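Local coordinates for protein DNA polymerase III, beta chain (PDB 2AWA) that probably forms, as a head-to-tail dimer, a ring around DNA that tethers DNA polymerases and other proteins and makes replication processive, at residues I14-L24 with V98-K109. Sequence-based numbering, arbitrary orientation.
Sequences IHFSINKNLFL and VSSLPDVTLDFK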
loop_
_atom_site.group_PDB
_atom_site.type_symbol
_atom_site.label_atom_id
_atom_site.label_comp_id
_atom_site.label_asym_id
_atom_site.label_seq_id
_atom_site.Cartn_x
_atom_site.Cartn_y
_atom_site.Cartn_z
ATOM N N ILE B 14 -23.020 -15.345 -26.705
ATOM C CA ILE B 14 -22.085 -16.077 -25.854
ATOM C C ILE B 14 -22.788 -16.922 -24.802
ATOM O O ILE B 14 -23.784 -16.507 -24.232
ATOM C CB ILE B 14 -21.097 -15.118 -25.160
ATOM C CG1 ILE B 14 -20.150 -14.496 -26.203
ATOM C CG2 ILE B 14 -20.279 -15.852 -24.101
ATOM C CD1 ILE B 14 -19.599 -13.124 -25.822
ATOM N N HIS B 15 -22.281 -18.132 -24.592
ATOM C CA HIS B 15 -22.580 -18.911 -23.406
ATOM C C HIS B 15 -21.488 -19.926 -23.114
ATOM O O HIS B 15 -21.271 -20.848 -23.871
ATOM C CB HIS B 15 -23.922 -19.626 -23.503
ATOM C CG HIS B 15 -24.344 -20.273 -22.217
ATOM N ND1 HIS B 15 -25.314 -21.249 -22.155
ATOM C CD2 HIS B 15 -23.914 -20.094 -20.947
ATOM C CE1 HIS B 15 -25.470 -21.635 -20.903
ATOM N NE2 HIS B 15 -24.629 -20.952 -20.151
ATOM N N PHE B 16 -20.806 -19.745 -21.996
ATOM C CA PHE B 16 -19.816 -20.708 -21.539
ATOM C C PHE B 16 -19.761 -20.723 -20.024
ATOM O O PHE B 16 -20.328 -19.839 -19.354
ATOM C CB PHE B 16 -18.430 -20.366 -22.091
ATOM C CG PHE B 16 -17.867 -19.082 -21.560
ATOM C CD1 PHE B 16 -17.109 -19.069 -20.406
ATOM C CD2 PHE B 16 -18.105 -17.888 -22.209
ATOM C CE1 PHE B 16 -16.594 -17.898 -19.919
ATOM C CE2 PHE B 16 -17.595 -16.697 -21.716
ATOM C CZ PHE B 16 -16.837 -16.709 -20.574
ATOM N N SER B 17 -19.072 -21.732 -19.494
ATOM C CA SER B 17 -18.790 -21.808 -18.055
ATOM C C SER B 17 -17.321 -22.167 -17.856
ATOM O O SER B 17 -16.702 -22.759 -18.748
ATOM C CB SER B 17 -19.694 -22.827 -17.369
ATOM O OG SER B 17 -19.441 -24.113 -17.898
ATOM N N ILE B 18 -16.793 -21.815 -16.679
ATOM C CA ILE B 18 -15.362 -21.811 -16.436
ATOM C C ILE B 18 -15.052 -21.762 -14.959
ATOM O O ILE B 18 -15.873 -21.314 -14.163
ATOM C CB ILE B 18 -14.728 -20.559 -17.088
ATOM C CG1 ILE B 18 -13.202 -20.675 -17.147
ATOM C CG2 ILE B 18 -15.147 -19.280 -16.333
ATOM C CD1 ILE B 18 -12.589 -19.789 -18.177
ATOM N N ASN B 19 -13.846 -22.186 -14.606
ATOM C CA ASN B 19 -13.350 -22.128 -13.227
ATOM C C ASN B 19 -13.052 -20.656 -12.863
ATOM O O ASN B 19 -12.290 -19.990 -13.540
ATOM C CB ASN B 19 -12.134 -23.082 -13.098
ATOM C CG ASN B 19 -11.299 -22.852 -11.850
ATOM O OD1 ASN B 19 -10.423 -21.987 -11.829
ATOM N ND2 ASN B 19 -11.525 -23.664 -10.824
ATOM N N LYS B 20 -13.683 -20.136 -11.814
ATOM C CA LYS B 20 -13.549 -18.712 -11.473
ATOM C C LYS B 20 -12.097 -18.252 -11.365
ATOM O O LYS B 20 -11.744 -17.213 -11.926
ATOM C CB LYS B 20 -14.304 -18.350 -10.188
ATOM C CG LYS B 20 -14.167 -16.841 -9.782
ATOM C CD LYS B 20 -14.701 -16.549 -8.382
ATOM C CE LYS B 20 -13.696 -16.927 -7.316
ATOM N NZ LYS B 20 -14.315 -17.007 -5.968
ATOM N N ASN B 21 -11.253 -19.011 -10.672
ATOM C CA ASN B 21 -9.855 -18.580 -10.488
ATOM C C ASN B 21 -8.988 -18.553 -11.751
ATOM O O ASN B 21 -8.251 -17.604 -11.955
ATOM C CB ASN B 21 -9.174 -19.381 -9.393
ATOM C CG ASN B 21 -9.748 -19.080 -8.031
ATOM O OD1 ASN B 21 -10.465 -18.074 -7.842
ATOM N ND2 ASN B 21 -9.450 -19.946 -7.063
ATOM N N LEU B 22 -9.061 -19.570 -12.601
ATOM C CA LEU B 22 -8.261 -19.540 -13.820
ATOM C C LEU B 22 -8.739 -18.412 -14.731
ATOM O O LEU B 22 -7.916 -17.753 -15.382
ATOM C CB LEU B 22 -8.278 -20.875 -14.555
ATOM C CG LEU B 22 -7.203 -20.949 -15.650
ATOM C CD1 LEU B 22 -6.499 -22.294 -15.649
ATOM C CD2 LEU B 22 -7.782 -20.645 -17.024
ATOM N N PHE B 23 -10.057 -18.175 -14.745
ATOM C CA PHE B 23 -10.642 -17.067 -15.503
ATOM C C PHE B 23 -10.086 -15.776 -14.959
ATOM O O PHE B 23 -9.530 -14.975 -15.699
ATOM C CB PHE B 23 -12.169 -17.094 -15.388
ATOM C CG PHE B 23 -12.900 -16.143 -16.325
ATOM C CD1 PHE B 23 -12.511 -15.972 -17.638
ATOM C CD2 PHE B 23 -14.050 -15.493 -15.900
ATOM C CE1 PHE B 23 -13.206 -15.122 -18.479
ATOM C CE2 PHE B 23 -14.748 -14.652 -16.746
ATOM C CZ PHE B 23 -14.317 -14.463 -18.033
ATOM N N LEU B 24 -10.207 -15.597 -13.645
ATOM C CA LEU B 24 -9.777 -14.359 -12.989
ATOM C C LEU B 24 -8.302 -14.062 -13.231
ATOM O O LEU B 24 -7.911 -12.900 -13.334
ATOM C CB LEU B 24 -10.043 -14.421 -11.482
ATOM C CG LEU B 24 -9.901 -13.106 -10.716
ATOM C CD1 LEU B 24 -10.866 -12.035 -11.231
ATOM C CD2 LEU B 24 -10.142 -13.346 -9.243
ATOM N N VAL B 98 -16.337 -10.524 -10.911
ATOM C CA VAL B 98 -15.980 -11.929 -10.972
ATOM C C VAL B 98 -15.289 -12.326 -9.672
ATOM O O VAL B 98 -15.672 -13.267 -8.994
ATOM C CB VAL B 98 -15.034 -12.213 -12.156
ATOM C CG1 VAL B 98 -14.358 -13.568 -11.999
ATOM C CG2 VAL B 98 -15.785 -12.123 -13.490
ATOM N N SER B 99 -14.257 -11.572 -9.333
ATOM C CA SER B 99 -13.513 -11.769 -8.108
ATOM C C SER B 99 -14.421 -11.887 -6.862
ATOM O O SER B 99 -14.100 -12.611 -5.919
ATOM C CB SER B 99 -12.523 -10.618 -7.963
ATOM O OG SER B 99 -11.944 -10.620 -6.687
ATOM N N SER B 100 -15.550 -11.184 -6.860
ATOM C CA SER B 100 -16.478 -11.224 -5.737
ATOM C C SER B 100 -17.404 -12.458 -5.698
ATOM O O SER B 100 -18.072 -12.679 -4.703
ATOM C CB SER B 100 -17.350 -9.973 -5.762
ATOM O OG SER B 100 -18.383 -10.106 -6.730
ATOM N N LEU B 101 -17.460 -13.240 -6.768
ATOM C CA LEU B 101 -18.402 -14.356 -6.850
ATOM C C LEU B 101 -18.033 -15.478 -5.876
ATOM O O LEU B 101 -16.852 -15.691 -5.607
ATOM C CB LEU B 101 -18.473 -14.891 -8.284
ATOM C CG LEU B 101 -19.002 -13.862 -9.291
ATOM C CD1 LEU B 101 -18.840 -14.335 -10.740
ATOM C CD2 LEU B 101 -20.462 -13.496 -8.998
ATOM N N PRO B 102 -19.044 -16.189 -5.331
ATOM C CA PRO B 102 -18.795 -17.134 -4.238
ATOM C C PRO B 102 -18.256 -18.511 -4.624
ATOM O O PRO B 102 -17.515 -19.087 -3.838
ATOM C CB PRO B 102 -20.170 -17.269 -3.578
ATOM C CG PRO B 102 -21.136 -17.031 -4.649
ATOM C CD PRO B 102 -20.478 -16.134 -5.680
ATOM N N ASP B 103 -18.604 -19.023 -5.806
ATOM C CA ASP B 103 -18.320 -20.430 -6.178
ATOM C C ASP B 103 -17.095 -20.616 -7.083
ATOM O O ASP B 103 -16.621 -19.676 -7.719
ATOM C CB ASP B 103 -19.553 -21.070 -6.840
ATOM C CG ASP B 103 -20.569 -21.633 -5.811
ATOM O OD1 ASP B 103 -20.604 -21.167 -4.640
ATOM O OD2 ASP B 103 -21.340 -22.559 -6.185
ATOM N N VAL B 104 -16.609 -21.854 -7.131
ATOM C CA VAL B 104 -15.404 -22.245 -7.868
ATOM C C VAL B 104 -15.538 -22.114 -9.398
ATOM O O VAL B 104 -14.552 -21.863 -10.092
ATOM C CB VAL B 104 -15.007 -23.721 -7.495
ATOM C CG1 VAL B 104 -14.073 -24.357 -8.532
ATOM C CG2 VAL B 104 -14.361 -23.767 -6.122
ATOM N N THR B 105 -16.737 -22.334 -9.923
ATOM C CA THR B 105 -17.016 -22.150 -11.341
ATOM C C THR B 105 -18.075 -21.084 -11.506
ATOM O O THR B 105 -18.748 -20.695 -10.540
ATOM C CB THR B 105 -17.541 -23.444 -12.028
ATOM O OG1 THR B 105 -18.827 -23.813 -11.498
ATOM C CG2 THR B 105 -16.555 -24.606 -11.855
ATOM N N LEU B 106 -18.239 -20.619 -12.740
ATOM C CA LEU B 106 -19.276 -19.647 -13.013
ATOM C C LEU B 106 -19.840 -19.756 -14.408
ATOM O O LEU B 106 -19.164 -20.206 -15.333
ATOM C CB LEU B 106 -18.743 -18.240 -12.773
ATOM C CG LEU B 106 -17.774 -17.640 -13.788
ATOM C CD1 LEU B 106 -18.497 -16.719 -14.758
ATOM C CD2 LEU B 106 -16.717 -16.863 -13.047
ATOM N N ASP B 107 -21.092 -19.327 -14.537
ATOM C CA ASP B 107 -21.777 -19.321 -15.808
ATOM C C ASP B 107 -21.736 -17.939 -16.420
ATOM O O ASP B 107 -22.002 -16.965 -15.752
ATOM C CB ASP B 107 -23.226 -19.761 -15.640
ATOM C CG ASP B 107 -23.791 -20.352 -16.913
ATOM O OD1 ASP B 107 -23.558 -21.555 -17.154
ATOM O OD2 ASP B 107 -24.446 -19.608 -17.678
ATOM N N PHE B 108 -21.398 -17.872 -17.700
ATOM C CA PHE B 108 -21.291 -16.620 -18.428
ATOM C C PHE B 108 -22.261 -16.710 -19.600
ATOM O O PHE B 108 -21.961 -17.382 -20.584
ATOM C CB PHE B 108 -19.850 -16.470 -18.929
ATOM C CG PHE B 108 -19.523 -15.115 -19.503
ATOM C CD1 PHE B 108 -20.117 -14.673 -20.686
ATOM C CD2 PHE B 108 -18.574 -14.306 -18.890
ATOM C CE1 PHE B 108 -19.803 -13.455 -21.224
ATOM C CE2 PHE B 108 -18.247 -13.056 -19.433
ATOM C CZ PHE B 108 -18.860 -12.634 -20.600
ATOM N N LYS B 109 -23.418 -16.051 -19.496
ATOM C CA LYS B 109 -24.450 -16.120 -20.557
ATOM C C LYS B 109 -24.845 -14.751 -21.081
ATOM O O LYS B 109 -25.360 -13.923 -20.334
ATOM C CB LYS B 109 -25.720 -16.830 -20.068
ATOM C CG LYS B 109 -26.764 -17.013 -21.177
ATOM C CD LYS B 109 -27.991 -17.810 -20.735
ATOM C CE LYS B 109 -29.061 -17.802 -21.837
ATOM N NZ LYS B 109 -30.410 -18.273 -21.389
#
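In the N-terminal domain of the clamp, antiparallel strands 15-19 and 105-109 pair with their apolar side chains under the helices. The F16–F108 and I18–L106 pairs are hydrogen-bonded; H15–K109 and S17–D107 are non-hydrogen-bonded. The rings of F16 and F108 form an offset stack, centroids 4.5 Å apart and planes 18° apart. F16 CG stands between its backbone N and carbonyl carbon (chi1 66°), which turns the ring toward strand 105-109, where F108 CB packs over its face as a CH-pi contact, 3.6 Å from the centroid. I14 CG2 meets the F108 ring obliquely at CD1, while F23 CD2 reaches L106 CD2. Like other beta-clamp domains, this one is built from two beta-alpha-beta-beta-beta repeats, whose helices 20-31 and 91-100 pack side by side against the apolar face of the sheets; L24 CD1 touches V98 CG1 between them. On the other face, H15 NE2 donates to the syn lone pair of D107 OD2 at 2.8 Å, with a second, weak bond to D107 OD1; the imidazole and carboxylate planes are 62° apart, and K109 CG lies over one imidazole face. Where strand becomes helix, K20 N bonds V104 O, and N19 OD1 caps the helix by accepting from L22 N at 2.9 Å. K20 runs alongside V98 in the opposite sense, its chain bent at the third torsion, delivering NZ to L101 O at 2.9 Å. Nearby, S100 O accepts from R289 of the second subunit, at the dimer interface.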